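PDB 6Y56: nucleotidyl transferase AbiEii/AbiGii toxin family protein from Mycobacterium tuberculosis, which is a nucleotidyltransferase toxin of a toxin-antitoxin system that probably blocks growth of the bacterium by modifying tRNA acceptor stems. Local coordinates for residues P74-V79 / D104-Q109; L69-P74 / V126-R131. All blocks are in the same frame, centred on the assembly; numbering follows the deposited sequence.

Interaction 1. Residues P74-V79 / D104-Q109; sequences PDDEVV and DGRHWQ
The guanidinium of Arg106 has Val79 CG2 over one face, 3.5 Å above the plane and offset toward the rim. At its edge, in plane, lie Asp76 OD1, Asp75 N and water 2. Two nitrogens of Arg106 grip Asp76 OD1 side-on, and the carboxylate plane is turned 56° from the guanidinium. The NH2 bond to OD1 is 2.8 Å, with an angle at hydrogen of 153°. The NE bond to OD1 is longer, 3.1 Å, and more bent. NE meets OD1 nearly along its C-O axis, whereas NH2 comes from the anti side. The chain of Arg106 runs extended from CG to NE, which carries the charged end across to the start of helix 76-86. Asp75 is the N-cap of that helix, and its OD1 accepts from Glu77 N. Within 104-109, Asp104 OD1 accepts from Arg106 N at 2.9 Å, an Asx turn. Two waters sit between Asp104 O and Asp76 OD1; their links to Asp76 are weak. Val79 CG1 packs against Gly105 O at 3.3 Å; that oxygen accepts a hydrogen bond from Trp108 NE1. Arg106 NH1 bonds to Ala73 O and Phe128 O, and Asp76 OD1 has a second salt bridge to Arg130 NH1. The contact joins the first helical turn to the loop before strand 107-114. Two arginines share one carboxylate oxygen, which probably stabilises ionised Asp76 and offsets the closeness of their charges.

Interaction 2. Residues L69-P74 / V126-R131; sequences LDFSAP and VEFARR
Phe71 and Phe128 lie side by side on one face of the sheet and point the same way. Their planes are 22° apart but slid, with centroids 5.6 Å apart, so the rings barely overlap. The closest atoms are Phe71 CD2 and Phe128 CE2, at 3.8 Å. CG lies beside the backbone N in both (chi1 -58° and -62°), which sends both rings off the sheet in the same direction. Val126 CG1 meets the edge of the Phe71 ring in plane, 4.0 Å from CE2, and Ala73 CB touches Phe128 CD2. Helix 19-38 packs on Phe71, and helix 76-86 on Phe128. The backbones form a regular parallel ladder. Glu127 N donates to Leu69 O, Phe71 N to Glu127 O, Ala129 N to Phe71 O and Ala73 N to Ala129 O. The opposite face is polar and carries Asp70 and Glu127, with Lys49 against Asp70. Beyond the strands, Arg131 forms salt bridges with Asp210 and Asp214. Asp68, Asp70 and Glu127 lie on neighbouring strands as in the acidic cluster of nucleotidyltransferase-fold active sites, consistent with a catalytic, metal-binding role. The strand pairing brings two of these carboxylates together, with Asp70 OD1 3.8 Å from Glu127 OE2.

From the N terminus, the chain runs through strand 68-72, turns at Pro74, which both interactions share, and enters helix 76-86. It then forms the strands 90-91, 94-100 and 107-114. Interaction 1 closes the inner loop, where residues 104-109 return to the start of the helix. The chain continues to strand 125-129, and interaction 2 closes the wider loop against 69-74. The smaller loop thus lies wholly within the larger one. Strand 125-129 sits between 68-72 and 107-114 in the mixed sheet. It is parallel to the first and antiparallel to the second. The contacts tie the start of helix 76-86 to the loop leading into strand 107-114, and strand 68-72 to 125-129. The Trp108 N to Val126 O bond connects the two sites.

Interaction 1. Residues P74-V79 / D104-Q109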
ATOM      1  N   PRO A  74      -6.891  13.787   1.009  1.00 13.49           N
ATOM      2  CA  PRO A  74      -6.528  15.085   0.422  1.00 16.44           C
ATOM      3  C   PRO A  74      -6.532  16.262   1.393  1.00 17.10           C
ATOM      4  O   PRO A  74      -5.862  17.265   1.109  1.00 20.06           O
ATOM      5  CB  PRO A  74      -7.571  15.269  -0.690  1.00 15.64           C
ATOM      6  CG  PRO A  74      -7.977  13.868  -1.057  1.00 21.70           C
ATOM      7  CD  PRO A  74      -7.959  13.109   0.245  1.00 16.05           C
ATOM      8  N   ASP A  75      -7.259  16.195   2.507  1.00 15.86           N
ATOM      9  CA  ASP A  75      -7.456  17.347   3.382  1.00 16.58           C
ATOM     10  C   ASP A  75      -6.540  17.225   4.596  1.00 16.38           C
ATOM     11  O   ASP A  75      -6.617  16.244   5.341  1.00 14.22           O
ATOM     12  CB  ASP A  75      -8.919  17.414   3.825  1.00 19.16           C
ATOM     13  CG  ASP A  75      -9.263  18.698   4.586  1.00 28.21           C
ATOM     14  OD1 ASP A  75      -8.345  19.443   4.982  1.00 33.30           O
ATOM     15  OD2 ASP A  75     -10.472  18.964   4.776  1.00 35.45           O
ATOM     16  N   ASP A  76      -5.704  18.241   4.814  1.00 14.95           N
ATOM     17  CA  ASP A  76      -4.803  18.240   5.964  1.00 15.97           C
ATOM     18  C   ASP A  76      -5.562  18.115   7.283  1.00 15.62           C
ATOM     19  O   ASP A  76      -5.035  17.558   8.251  1.00 14.29           O
ATOM     20  CB  ASP A  76      -3.982  19.534   5.987  1.00 18.63           C
ATOM     21  CG  ASP A  76      -2.976  19.617   4.855  1.00 26.52           C
ATOM     22  OD1 ASP A  76      -2.675  18.587   4.225  1.00 23.24           O
ATOM     23  OD2 ASP A  76      -2.488  20.729   4.579  1.00 27.72           O
ATOM     24  N   GLU A  77      -6.783  18.641   7.351  1.00 15.57           N
ATOM     25  CA  GLU A  77      -7.550  18.540   8.588  1.00 17.33           C
ATOM     26  C   GLU A  77      -7.921  17.103   8.905  1.00 15.23           C
ATOM     27  O   GLU A  77      -7.961  16.718  10.077  1.00 15.91           O
ATOM     28  CB  GLU A  77      -8.813  19.374   8.486  1.00 19.84           C
ATOM     29  CG  GLU A  77      -8.599  20.757   8.970  1.00 32.32           C
ATOM     30  CD  GLU A  77      -9.701  21.657   8.523  1.00 41.70           C
ATOM     31  OE1 GLU A  77     -10.808  21.597   9.107  1.00 41.66           O
ATOM     32  OE2 GLU A  77      -9.467  22.399   7.548  1.00 45.42           O
ATOM     33  N   VAL A  78      -8.215  16.307   7.873  1.00 15.63           N
ATOM     34  CA  VAL A  78      -8.532  14.897   8.081  1.00 15.33           C
ATOM     35  C   VAL A  78      -7.296  14.141   8.551  1.00 13.77           C
ATOM     36  O   VAL A  78      -7.366  13.305   9.455  1.00 14.65           O
ATOM     37  CB  VAL A  78      -9.125  14.294   6.794  1.00 16.06           C
ATOM     38  CG1 VAL A  78      -9.173  12.777   6.887  1.00 16.05           C
ATOM     39  CG2 VAL A  78     -10.503  14.876   6.537  1.00 18.42           C
ATOM     40  N   VAL A  79      -6.141  14.439   7.951  1.00 14.65           N
ATOM     41  CA  VAL A  79      -4.885  13.836   8.386  1.00 12.91           C
ATOM     42  C   VAL A  79      -4.656  14.103   9.862  1.00 12.76           C
ATOM     43  O   VAL A  79      -4.338  13.196  10.637  1.00 13.15           O
ATOM     44  CB  VAL A  79      -3.720  14.360   7.528  1.00 13.52           C
ATOM     45  CG1 VAL A  79      -2.390  13.835   8.045  1.00 13.46           C
ATOM     46  CG2 VAL A  79      -3.922  13.982   6.062  1.00 13.85           C
ATOM     47  N   ASP A 104       5.725  17.951   6.709  1.00 18.99           N
ATOM     48  CA  ASP A 104       4.435  18.122   6.047  1.00 19.66           C
ATOM     49  C   ASP A 104       3.267  17.514   6.817  1.00 18.19           C
ATOM     50  O   ASP A 104       2.119  17.670   6.392  1.00 19.65           O
ATOM     51  CB  ASP A 104       4.471  17.643   4.588  1.00 20.53           C
ATOM     52  CG  ASP A 104       4.608  16.128   4.447  1.00 22.02           C
ATOM     53  OD1 ASP A 104       4.645  15.405   5.462  1.00 18.25           O
ATOM     54  OD2 ASP A 104       4.667  15.661   3.289  1.00 27.80           O
ATOM     55  N   GLY A 105       3.517  16.846   7.935  1.00 16.26           N
ATOM     56  CA  GLY A 105       2.431  16.282   8.716  1.00 17.19           C
ATOM     57  C   GLY A 105       1.812  15.022   8.151  1.00 13.85           C
ATOM     58  O   GLY A 105       0.813  14.541   8.704  1.00 14.47           O
ATOM     59  N   ARG A 106       2.386  14.465   7.089  1.00 13.86           N
ATOM     60  CA  ARG A 106       1.779  13.370   6.349  1.00 12.66           C
ATOM     61  C   ARG A 106       2.570  12.077   6.403  1.00 14.63           C
ATOM     62  O   ARG A 106       2.141  11.085   5.801  1.00 13.93           O
ATOM     63  CB  ARG A 106       1.522  13.795   4.898  1.00 14.25           C
ATOM     64  CG  ARG A 106       0.316  14.721   4.792  1.00 13.82           C
ATOM     65  CD  ARG A 106       0.133  15.316   3.420  1.00 14.50           C
ATOM     66  NE  ARG A 106      -1.153  16.000   3.374  1.00 14.04           N
ATOM     67  CZ  ARG A 106      -2.302  15.408   3.060  1.00 14.55           C
ATOM     68  NH1 ARG A 106      -2.334  14.119   2.722  1.00 13.26           N
ATOM     69  NH2 ARG A 106      -3.426  16.115   3.079  1.00 14.86           N
ATOM     70  N   HIS A 107       3.687  12.036   7.122  1.00 14.86           N
ATOM     71  CA  HIS A 107       4.452  10.801   7.260  1.00 14.05           C
ATOM     72  C   HIS A 107       4.862  10.614   8.708  1.00 15.08           C
ATOM     73  O   HIS A 107       5.405  11.532   9.333  1.00 14.06           O
ATOM     74  CB  HIS A 107       5.675  10.721   6.351  1.00 19.29           C
ATOM     75  CG  HIS A 107       6.303   9.357   6.342  1.00 24.36           C
ATOM     76  ND1 HIS A 107       7.218   8.955   7.291  1.00 28.37           N
ATOM     77  CD2 HIS A 107       6.101   8.284   5.538  1.00 26.82           C
ATOM     78  CE1 HIS A 107       7.580   7.707   7.054  1.00 28.63           C
ATOM     79  NE2 HIS A 107       6.919   7.277   5.994  1.00 29.65           N
ATOM     80  N   TRP A 108       4.606   9.426   9.236  1.00 13.88           N
ATOM     81  CA  TRP A 108       4.713   9.178  10.663  1.00 14.70           C
ATOM     82  C   TRP A 108       5.351   7.823  10.895  1.00 15.21           C
ATOM     83  O   TRP A 108       5.108   6.876  10.147  1.00 17.38           O
ATOM     84  CB  TRP A 108       3.332   9.203  11.336  1.00 14.38           C
ATOM     85  CG  TRP A 108       2.634  10.502  11.123  1.00 16.79           C
ATOM     86  CD1 TRP A 108       2.008  10.922   9.981  1.00 14.90           C
ATOM     87  CD2 TRP A 108       2.539  11.587  12.053  1.00 18.17           C
ATOM     88  NE1 TRP A 108       1.523  12.202  10.149  1.00 14.89           N
ATOM     89  CE2 TRP A 108       1.836  12.625  11.415  1.00 18.00           C
ATOM     90  CE3 TRP A 108       2.969  11.772  13.370  1.00 17.23           C
ATOM     91  CZ2 TRP A 108       1.553  13.830  12.049  1.00 19.22           C
ATOM     92  CZ3 TRP A 108       2.690  12.965  13.997  1.00 20.02           C
ATOM     93  CH2 TRP A 108       1.992  13.982  13.337  1.00 19.87           C
ATOM     94  N   GLN A 109       6.169   7.729  11.930  1.00 12.67           N
ATOM     95  CA  GLN A 109       6.605   6.438  12.426  1.00 13.70           C
ATOM     96  C   GLN A 109       5.585   5.954  13.446  1.00 13.78           C
ATOM     97  O   GLN A 109       5.213   6.703  14.357  1.00 14.44           O
ATOM     98  CB  GLN A 109       7.979   6.552  13.080  1.00 14.82           C
ATOM     99  CG  GLN A 109       8.421   5.231  13.688  1.00 17.27           C
ATOM    100  CD  GLN A 109       9.901   5.162  13.999  1.00 21.13           C
ATOM    101  OE1 GLN A 109      10.602   6.182  14.037  1.00 21.26           O
ATOM    102  NE2 GLN A 109      10.385   3.948  14.239  1.00 21.55           N
TER
HETATM  103  O   HOH W   1      -0.710  17.829   6.307  1.00 29.46           O
HETATM  104  O   HOH W   2       0.720  18.909   4.312  1.00 34.56           O

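Interaction 2. Residues L69-P74 / V126-R131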
ATOM      1  N   LEU A  69       0.976   1.699   6.939  1.00 15.80           N
ATOM      2  CA  LEU A  69      -0.423   2.009   6.726  1.00 15.45           C
ATOM      3  C   LEU A  69      -0.458   3.229   5.829  1.00 16.42           C
ATOM      4  O   LEU A  69       0.127   4.261   6.169  1.00 20.10           O
ATOM      5  CB  LEU A  69      -1.117   2.285   8.056  1.00 17.15           C
ATOM      6  CG  LEU A  69      -1.345   1.038   8.920  1.00 18.85           C
ATOM      7  CD1 LEU A  69      -1.904   1.430  10.271  1.00 19.09           C
ATOM      8  CD2 LEU A  69      -2.283   0.041   8.238  1.00 18.00           C
ATOM      9  N   ASP A  70      -1.079   3.097   4.666  1.00 14.06           N
ATOM     10  CA  ASP A  70      -1.136   4.169   3.686  1.00 14.44           C
ATOM     11  C   ASP A  70      -2.591   4.529   3.461  1.00 12.12           C
ATOM     12  O   ASP A  70      -3.441   3.646   3.317  1.00 12.77           O
ATOM     13  CB  ASP A  70      -0.572   3.710   2.346  1.00 14.38           C
ATOM     14  CG  ASP A  70       0.914   3.416   2.398  1.00 23.85           C
ATOM     15  OD1 ASP A  70       1.660   4.201   3.017  1.00 31.83           O
ATOM     16  OD2 ASP A  70       1.346   2.409   1.791  1.00 29.91           O
ATOM     17  N   PHE A  71      -2.872   5.825   3.418  1.00 12.36           N
ATOM     18  CA  PHE A  71      -4.206   6.321   3.156  1.00 12.51           C
ATOM     19  C   PHE A  71      -4.126   7.416   2.115  1.00 11.93           C
ATOM     20  O   PHE A  71      -3.123   8.133   2.015  1.00 14.63           O
ATOM     21  CB  PHE A  71      -4.860   6.915   4.408  1.00 13.97           C
ATOM     22  CG  PHE A  71      -4.953   5.961   5.548  1.00 11.95           C
ATOM     23  CD1 PHE A  71      -6.028   5.096   5.655  1.00 12.83           C
ATOM     24  CD2 PHE A  71      -3.962   5.917   6.520  1.00 14.82           C
ATOM     25  CE1 PHE A  71      -6.122   4.196   6.712  1.00 14.38           C
ATOM     26  CE2 PHE A  71      -4.048   5.019   7.578  1.00 14.75           C
ATOM     27  CZ  PHE A  71      -5.119   4.152   7.672  1.00 14.71           C
ATOM     28  N   SER A  72      -5.201   7.553   1.345  1.00 12.29           N
ATOM     29  CA  SER A  72      -5.415   8.756   0.560  1.00 13.24           C
ATOM     30  C   SER A  72      -6.265   9.686   1.410  1.00 12.67           C
ATOM     31  O   SER A  72      -7.347   9.294   1.870  1.00 13.45           O
ATOM     32  CB  SER A  72      -6.129   8.439  -0.748  1.00 15.87           C
ATOM     33  OG  SER A  72      -6.501   9.642  -1.404  1.00 15.40           O
ATOM     34  N   ALA A  73      -5.767  10.896   1.645  1.00 12.46           N
ATOM     35  CA  ALA A  73      -6.472  11.876   2.471  1.00 13.29           C
ATOM     36  C   ALA A  73      -6.116  13.255   1.962  1.00 13.62           C
ATOM     37  O   ALA A  73      -5.154  13.879   2.421  1.00 13.45           O
ATOM     38  CB  ALA A  73      -6.090  11.739   3.946  1.00 14.23           C
ATOM     39  N   PRO A  74      -6.891  13.787   1.009  1.00 13.49           N
ATOM     40  CA  PRO A  74      -6.528  15.085   0.422  1.00 16.44           C
ATOM     41  C   PRO A  74      -6.532  16.262   1.393  1.00 17.10           C
ATOM     42  O   PRO A  74      -5.862  17.265   1.109  1.00 20.06           O
ATOM     43  CB  PRO A  74      -7.571  15.269  -0.690  1.00 15.64           C
ATOM     44  CG  PRO A  74      -7.977  13.868  -1.057  1.00 21.70           C
ATOM     45  CD  PRO A  74      -7.959  13.109   0.245  1.00 16.05           C
ATOM     46  N   VAL A 126       2.942   5.306   9.014  1.00 16.77           N
ATOM     47  CA  VAL A 126       1.644   5.721   8.502  1.00 15.09           C
ATOM     48  C   VAL A 126       1.901   6.885   7.561  1.00 17.75           C
ATOM     49  O   VAL A 126       2.645   7.810   7.906  1.00 17.74           O
ATOM     50  CB  VAL A 126       0.701   6.150   9.640  1.00 17.18           C
ATOM     51  CG1 VAL A 126      -0.687   6.432   9.101  1.00 17.20           C
ATOM     52  CG2 VAL A 126       0.651   5.093  10.734  1.00 19.91           C
ATOM     53  N   GLU A 127       1.303   6.841   6.373  1.00 15.70           N
ATOM     54  CA  GLU A 127       1.509   7.895   5.390  1.00 16.38           C
ATOM     55  C   GLU A 127       0.177   8.277   4.773  1.00 14.44           C
ATOM     56  O   GLU A 127      -0.684   7.416   4.554  1.00 15.45           O
ATOM     57  CB  GLU A 127       2.462   7.450   4.281  1.00 17.74           C
ATOM     58  CG  GLU A 127       2.966   8.582   3.416  1.00 23.72           C
ATOM     59  CD  GLU A 127       3.884   8.102   2.316  1.00 31.30           C
ATOM     60  OE1 GLU A 127       4.246   8.923   1.448  1.00 40.02           O
ATOM     61  OE2 GLU A 127       4.242   6.904   2.320  1.00 37.81           O
ATOM     62  N   PHE A 128       0.023   9.563   4.462  1.00 13.40           N
ATOM     63  CA  PHE A 128      -1.225  10.118   3.951  1.00 12.30           C
ATOM     64  C   PHE A 128      -0.935  10.844   2.652  1.00 12.16           C
ATOM     65  O   PHE A 128      -0.309  11.913   2.665  1.00 13.58           O
ATOM     66  CB  PHE A 128      -1.812  11.106   4.945  1.00 12.16           C
ATOM     67  CG  PHE A 128      -2.170  10.506   6.258  1.00 12.64           C
ATOM     68  CD1 PHE A 128      -1.236  10.426   7.273  1.00 13.26           C
ATOM     69  CD2 PHE A 128      -3.452  10.053   6.495  1.00 13.09           C
ATOM     70  CE1 PHE A 128      -1.551   9.892   8.499  1.00 13.76           C
ATOM     71  CE2 PHE A 128      -3.783   9.520   7.726  1.00 15.03           C
ATOM     72  CZ  PHE A 128      -2.828   9.434   8.726  1.00 14.07           C
ATOM     73  N   ALA A 129      -1.402  10.286   1.540  1.00 12.64           N
ATOM     74  CA  ALA A 129      -1.208  10.906   0.241  1.00 13.11           C
ATOM     75  C   ALA A 129      -2.174  12.068   0.064  1.00 15.56           C
ATOM     76  O   ALA A 129      -3.333  12.005   0.489  1.00 14.68           O
ATOM     77  CB  ALA A 129      -1.465   9.881  -0.864  1.00 15.25           C
ATOM     78  N   ARG A 130      -1.695  13.131  -0.582  1.00 14.40           N
ATOM     79  CA  ARG A 130      -2.497  14.319  -0.833  1.00 15.37           C
ATOM     80  C   ARG A 130      -3.270  14.245  -2.139  1.00 15.56           C
ATOM     81  O   ARG A 130      -4.371  14.803  -2.228  1.00 17.28           O
ATOM     82  CB  ARG A 130      -1.585  15.547  -0.881  1.00 18.97           C
ATOM     83  CG  ARG A 130      -2.328  16.861  -0.896  1.00 25.42           C
ATOM     84  CD  ARG A 130      -1.378  18.032  -1.114  1.00 24.76           C
ATOM     85  NE  ARG A 130      -0.245  18.010  -0.191  1.00 27.58           N
ATOM     86  CZ  ARG A 130      -0.278  18.499   1.045  1.00 25.70           C
ATOM     87  NH1 ARG A 130      -1.393  19.044   1.512  1.00 25.58           N
ATOM     88  NH2 ARG A 130       0.801  18.437   1.815  1.00 28.84           N
ATOM     89  N   ARG A 131      -2.708  13.596  -3.161  1.00 18.26           N
ATOM     90  CA  ARG A 131      -3.334  13.607  -4.476  1.00 20.34           C
ATOM     91  C   ARG A 131      -4.583  12.741  -4.445  1.00 20.89           C
ATOM     92  O   ARG A 131      -4.530  11.604  -3.972  1.00 22.50           O
ATOM     93  CB  ARG A 131      -2.365  13.082  -5.536  1.00 21.01           C
ATOM     94  CG  ARG A 131      -2.807  13.398  -6.967  1.00 23.46           C
ATOM     95  CD  ARG A 131      -1.889  12.784  -8.020  1.00 27.80           C
ATOM     96  NE  ARG A 131      -0.486  12.869  -7.629  1.00 27.29           N
ATOM     97  CZ  ARG A 131       0.486  12.112  -8.129  1.00 24.33           C
ATOM     98  NH1 ARG A 131       0.230  11.201  -9.068  1.00 19.79           N
ATOM     99  NH2 ARG A 131       1.723  12.267  -7.679  1.00 23.80           N
TER